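Local coordinates for amino acid adenylation domain-containing protein (Bacillus stratosphericus LAMA 585, PDB 6ULY) that probably selects and activates a branched-chain 2-keto acid as its acyl adenylate for a depsipeptide-forming nonribosomal peptide synthetase, at residues E371-E374 with T375-S379; I394-H397 with Q398-L402. All coordinates share one frame; numbering follows the deposited sequence.

Contact 1 of 2, residues E371-E374 with T375-S379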
loop_
_atom_site.group_PDB
_atom_site.type_symbol
_atom_site.label_atom_id
_atom_site.label_comp_id
_atom_site.label_asym_id
_atom_site.label_seq_id
_atom_site.Cartn_x
_atom_site.Cartn_y
_atom_site.Cartn_z
ATOM N N GLU A 371 -38.435 2.843 -3.629
ATOM C CA GLU A 371 -38.658 4.216 -3.202
ATOM C C GLU A 371 -37.919 4.431 -1.888
ATOM O O GLU A 371 -37.999 3.595 -0.982
ATOM C CB GLU A 371 -40.152 4.501 -3.044
ATOM C CG GLU A 371 -40.911 4.542 -4.366
ATOM C CD GLU A 371 -41.245 5.956 -4.806
ATOM O OE1 GLU A 371 -42.187 6.549 -4.239
ATOM O OE2 GLU A 371 -40.560 6.478 -5.710
ATOM N N ALA A 372 -37.186 5.539 -1.796
ATOM C CA ALA A 372 -36.329 5.771 -0.642
ATOM C C ALA A 372 -37.126 5.676 0.653
ATOM O O ALA A 372 -38.256 6.165 0.746
ATOM C CB ALA A 372 -35.652 7.138 -0.750
ATOM N N ARG A 373 -36.528 5.034 1.653
ATOM C CA ARG A 373 -37.143 4.836 2.957
ATOM C C ARG A 373 -36.128 5.165 4.042
ATOM O O ARG A 373 -34.933 5.333 3.779
ATOM C CB ARG A 373 -37.651 3.397 3.124
ATOM C CG ARG A 373 -38.632 2.950 2.050
ATOM C CD ARG A 373 -39.202 1.579 2.365
ATOM N NE ARG A 373 -38.218 0.734 3.040
ATOM C CZ ARG A 373 -37.473 -0.195 2.449
ATOM N NH1 ARG A 373 -36.604 -0.893 3.168
ATOM N NH2 ARG A 373 -37.593 -0.440 1.150
ATOM N N GLU A 374 -36.618 5.249 5.282
ATOM C CA GLU A 374 -35.742 5.595 6.397
ATOM C C GLU A 374 -34.605 4.590 6.536
ATOM O O GLU A 374 -33.463 4.968 6.827
ATOM C CB GLU A 374 -36.552 5.673 7.693
ATOM C CG GLU A 374 -37.850 6.456 7.569
ATOM C CD GLU A 374 -38.524 6.684 8.907
ATOM O OE1 GLU A 374 -38.307 7.757 9.508
ATOM O OE2 GLU A 374 -39.262 5.786 9.363
ATOM N N THR A 375 -34.897 3.306 6.331
ATOM C CA THR A 375 -33.895 2.254 6.406
ATOM C C THR A 375 -34.161 1.232 5.310
ATOM O O THR A 375 -35.276 1.120 4.792
ATOM C CB THR A 375 -33.895 1.550 7.773
ATOM O OG1 THR A 375 -35.175 0.943 8.000
ATOM C CG2 THR A 375 -33.593 2.539 8.892
ATOM N N GLY A 376 -33.118 0.482 4.963
ATOM C CA GLY A 376 -33.232 -0.586 3.994
ATOM C C GLY A 376 -33.077 -0.177 2.546
ATOM O O GLY A 376 -33.152 -1.045 1.666
ATOM N N THR A 377 -32.871 1.109 2.262
ATOM C CA THR A 377 -32.661 1.583 0.903
ATOM C C THR A 377 -31.400 2.433 0.848
ATOM O O THR A 377 -31.028 3.087 1.825
ATOM C CB THR A 377 -33.851 2.409 0.388
ATOM O OG1 THR A 377 -34.002 3.585 1.193
ATOM C CG2 THR A 377 -35.133 1.594 0.433
ATOM N N VAL A 378 -30.746 2.413 -0.311
ATOM C CA VAL A 378 -29.567 3.225 -0.579
ATOM C C VAL A 378 -29.829 4.045 -1.830
ATOM O O VAL A 378 -30.437 3.555 -2.788
ATOM C CB VAL A 378 -28.298 2.366 -0.755
ATOM C CG1 VAL A 378 -27.961 1.650 0.540
ATOM C CG2 VAL A 378 -28.486 1.362 -1.889
ATOM N N SER A 379 -29.369 5.294 -1.819
ATOM C CA SER A 379 -29.524 6.206 -2.942
ATOM C C SER A 379 -28.148 6.576 -3.475
ATOM O O SER A 379 -27.280 7.020 -2.716
ATOM C CB SER A 379 -30.287 7.468 -2.528
ATOM O OG SER A 379 -31.648 7.175 -2.265
#
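T377 chi1 (63°) aims OG1 at the backbone N of R373 and CG2 at its guanidinium. OG1 lies between the backbone N and carbonyl carbon of T377 and faces back along the chain. The R373 side chain runs extended at first, then bends at chi3 (-34°). The bend folds the guanidinium back over the loop, and the two side chains cross at about a right angle.

A hydrogen bond ties the two sides: R373 N donates to T377 OG1 at 2.9 Å. It is nearly straight, 168° at the hydrogen. T377 CG2 sits against one face of the guanidinium, off toward its rim, 3.3 Å from R373 NH2. R373 NH1 comes within 2.9 Å of T375 O, which lies oblique to the guanidinium plane. R373 NH1 also lies 3.5 Å from G376 CA, where the chain turns with a positive phi.

A salt bridge from R373 NH2 to E359 holds the charged end against the partner strand. A372 CB makes a looser contact with S379 OG, at 4.3 Å. S379 OG is hydrogen-bonded to T357 OG1. Backbone hydrogen bonds also join V378 to F358 and G376 to E360.

The arrangement is a surface loop that reverses the chain, with a threonine hydroxyl tied to a backbone N-H four residues earlier. It leads into strand 377-381, which pairs antiparallel with strand 355-359 in a two-stranded sheet.

Contact 2 of 2, residues I394-H397 with Q398-L402. With SO4 (sulfate ion), chain K.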
loop_
_atom_site.group_PDB
_atom_site.type_symbol
_atom_site.label_atom_id
_atom_site.label_comp_id
_atom_site.label_asym_id
_atom_site.label_seq_id
_atom_site.Cartn_x
_atom_site.Cartn_y
_atom_site.Cartn_z
ATOM N N ILE A 394 -18.138 -2.974 -16.422
ATOM C CA ILE A 394 -18.203 -3.460 -15.052
ATOM C C ILE A 394 -17.977 -4.967 -15.091
ATOM O O ILE A 394 -18.670 -5.678 -15.827
ATOM C CB ILE A 394 -19.558 -3.127 -14.401
ATOM C CG1 ILE A 394 -19.935 -1.658 -14.637
ATOM C CG2 ILE A 394 -19.529 -3.461 -12.921
ATOM C CD1 ILE A 394 -19.041 -0.646 -13.938
ATOM N N VAL A 395 -17.013 -5.451 -14.303
ATOM C CA VAL A 395 -16.638 -6.860 -14.299
ATOM C C VAL A 395 -16.656 -7.391 -12.871
ATOM O O VAL A 395 -16.617 -6.634 -11.899
ATOM C CB VAL A 395 -15.248 -7.095 -14.932
ATOM C CG1 VAL A 395 -15.249 -6.666 -16.386
ATOM C CG2 VAL A 395 -14.171 -6.352 -14.152
ATOM N N ASN A 396 -16.695 -8.719 -12.757
ATOM C CA ASN A 396 -16.802 -9.376 -11.466
ATOM C C ASN A 396 -15.423 -9.819 -10.974
ATOM O O ASN A 396 -14.385 -9.451 -11.537
ATOM C CB ASN A 396 -17.779 -10.556 -11.546
ATOM C CG ASN A 396 -17.305 -11.661 -12.478
ATOM O OD1 ASN A 396 -16.137 -11.725 -12.862
ATOM N ND2 ASN A 396 -18.226 -12.545 -12.844
ATOM N N HIS A 397 -15.416 -10.630 -9.913
ATOM C CA HIS A 397 -14.170 -11.064 -9.288
ATOM C C HIS A 397 -13.194 -11.639 -10.311
ATOM O O HIS A 397 -11.983 -11.410 -10.221
ATOM C CB HIS A 397 -14.479 -12.101 -8.203
ATOM C CG HIS A 397 -13.489 -12.127 -7.079
ATOM N ND1 HIS A 397 -13.257 -13.254 -6.319
ATOM C CD2 HIS A 397 -12.685 -11.162 -6.573
ATOM C CE1 HIS A 397 -12.346 -12.985 -5.401
ATOM N NE2 HIS A 397 -11.981 -11.723 -5.534
ATOM N N GLN A 398 -13.702 -12.387 -11.292
ATOM C CA GLN A 398 -12.867 -13.018 -12.305
ATOM C C GLN A 398 -12.722 -12.172 -13.563
ATOM O O GLN A 398 -12.331 -12.698 -14.611
ATOM C CB GLN A 398 -13.427 -14.393 -12.674
ATOM C CG GLN A 398 -13.338 -15.417 -11.563
ATOM C CD GLN A 398 -13.624 -16.818 -12.055
ATOM O OE1 GLN A 398 -13.760 -17.048 -13.258
ATOM N NE2 GLN A 398 -13.717 -17.766 -11.128
ATOM N N HIS A 399 -13.027 -10.877 -13.484
ATOM C CA HIS A 399 -12.881 -9.964 -14.615
ATOM C C HIS A 399 -13.764 -10.373 -15.790
ATOM O O HIS A 399 -13.446 -10.097 -16.951
ATOM C CB HIS A 399 -11.416 -9.859 -15.048
ATOM C CG HIS A 399 -10.537 -9.196 -14.033
ATOM N ND1 HIS A 399 -9.185 -9.011 -14.226
ATOM C CD2 HIS A 399 -10.820 -8.666 -12.820
ATOM C CE1 HIS A 399 -8.673 -8.397 -13.174
ATOM N NE2 HIS A 399 -9.645 -8.176 -12.307
ATOM N N GLU A 400 -14.884 -11.028 -15.494
ATOM C CA GLU A 400 -15.890 -11.343 -16.498
ATOM C C GLU A 400 -16.913 -10.218 -16.582
ATOM O O GLU A 400 -17.326 -9.657 -15.562
ATOM C CB GLU A 400 -16.591 -12.661 -16.163
ATOM C CG GLU A 400 -15.701 -13.890 -16.295
ATOM C CD GLU A 400 -16.344 -15.147 -15.733
ATOM O OE1 GLU A 400 -17.277 -15.028 -14.910
ATOM O OE2 GLU A 400 -15.910 -16.254 -16.117
ATOM N N LEU A 401 -17.324 -9.899 -17.804
ATOM C CA LEU A 401 -18.314 -8.852 -18.019
ATOM C C LEU A 401 -19.587 -9.159 -17.240
ATOM O O LEU A 401 -20.059 -10.297 -17.221
ATOM C CB LEU A 401 -18.614 -8.732 -19.511
ATOM C CG LEU A 401 -19.509 -7.583 -19.970
ATOM C CD1 LEU A 401 -18.905 -6.219 -19.620
ATOM C CD2 LEU A 401 -19.744 -7.699 -21.465
ATOM N N LEU A 402 -20.128 -8.146 -16.577
ATOM C CA LEU A 402 -21.392 -8.273 -15.868
ATOM C C LEU A 402 -22.505 -7.608 -16.658
ATOM O O LEU A 402 -22.254 -6.865 -17.611
ATOM C CB LEU A 402 -21.295 -7.639 -14.478
ATOM C CG LEU A 402 -20.643 -8.458 -13.366
ATOM C CD1 LEU A 402 -20.286 -7.549 -12.198
ATOM C CD2 LEU A 402 -21.556 -9.577 -12.899
HETATM S S SO4 K . -8.903 -7.166 -8.742
HETATM O O1 SO4 K . -7.832 -7.295 -9.717
HETATM O O2 SO4 K . -8.937 -8.325 -7.889
HETATM O O3 SO4 K . -10.179 -7.033 -9.400
HETATM O O4 SO4 K . -8.662 -5.997 -7.950
#
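N396 meets E400 and Q398 through its side-chain amide. OD1 takes N-H groups from two residues. E400 N donates at 3.0 Å to N396 OD1, from well above the carbonyl plane. Q398 N adds a weak, bent bond to the same oxygen. On the other branch, N396 ND2 gives a long, weak bond of 3.4 Å to E400 OE1. The amide and carboxylate planes are 42° apart. The N396 chi1 of 64° turns CG inward over the loop, which brings OD1 to both donors.

The backbone frames this cluster. H399 N bonds to N396 O at 2.8 Å, closing a type I beta turn from N396 to H399. N396 N donates to E400 O, and H399 has left-handed helical backbone angles, so this is a type I turn with a G1 beta bulge. L402 N donates to I394 O, beyond the V395–L401 bridge. L402 CD1 packs on I394 CG2 at 4.2 Å and also against N396 CB.

Outward, H399 NE2 donates to two oxygens of a sulfate, with O3 the nearer at 3.2 Å. R409 of the same chain and K112 of the second subunit also hydrogen-bond to this ion. The H399 ring meets that of H439.

E400 N carries most of the grip on OD1; the weak ND2 bond would add a bias on the amide's rotation. The sulfate, probably from the crystallisation liquor, would offset the positive charge of R409 and of K112 of the second subunit.

How the contacts relate
Contact 1 comes first along the chain, and contact 2 opens 15 residues after it closes. Both are local loops at the ends of strands. Their centres are about 27 Å apart, their nearest atoms about 15 Å, and they do not touch. They share no sheet. Contact 1 leads into strand 377-381 of a two-stranded antiparallel sheet. Contact 2 ends strand 391-395 and begins the loop that leads to strand 408-413, its neighbour in an antiparallel sheet of five. Both belong to the AMP-binding enzyme region. The second subunit does not touch contact 1. The two contacts thus lie in separate parts of the chain's periphery, and contact 2 is the one at the subunit interface.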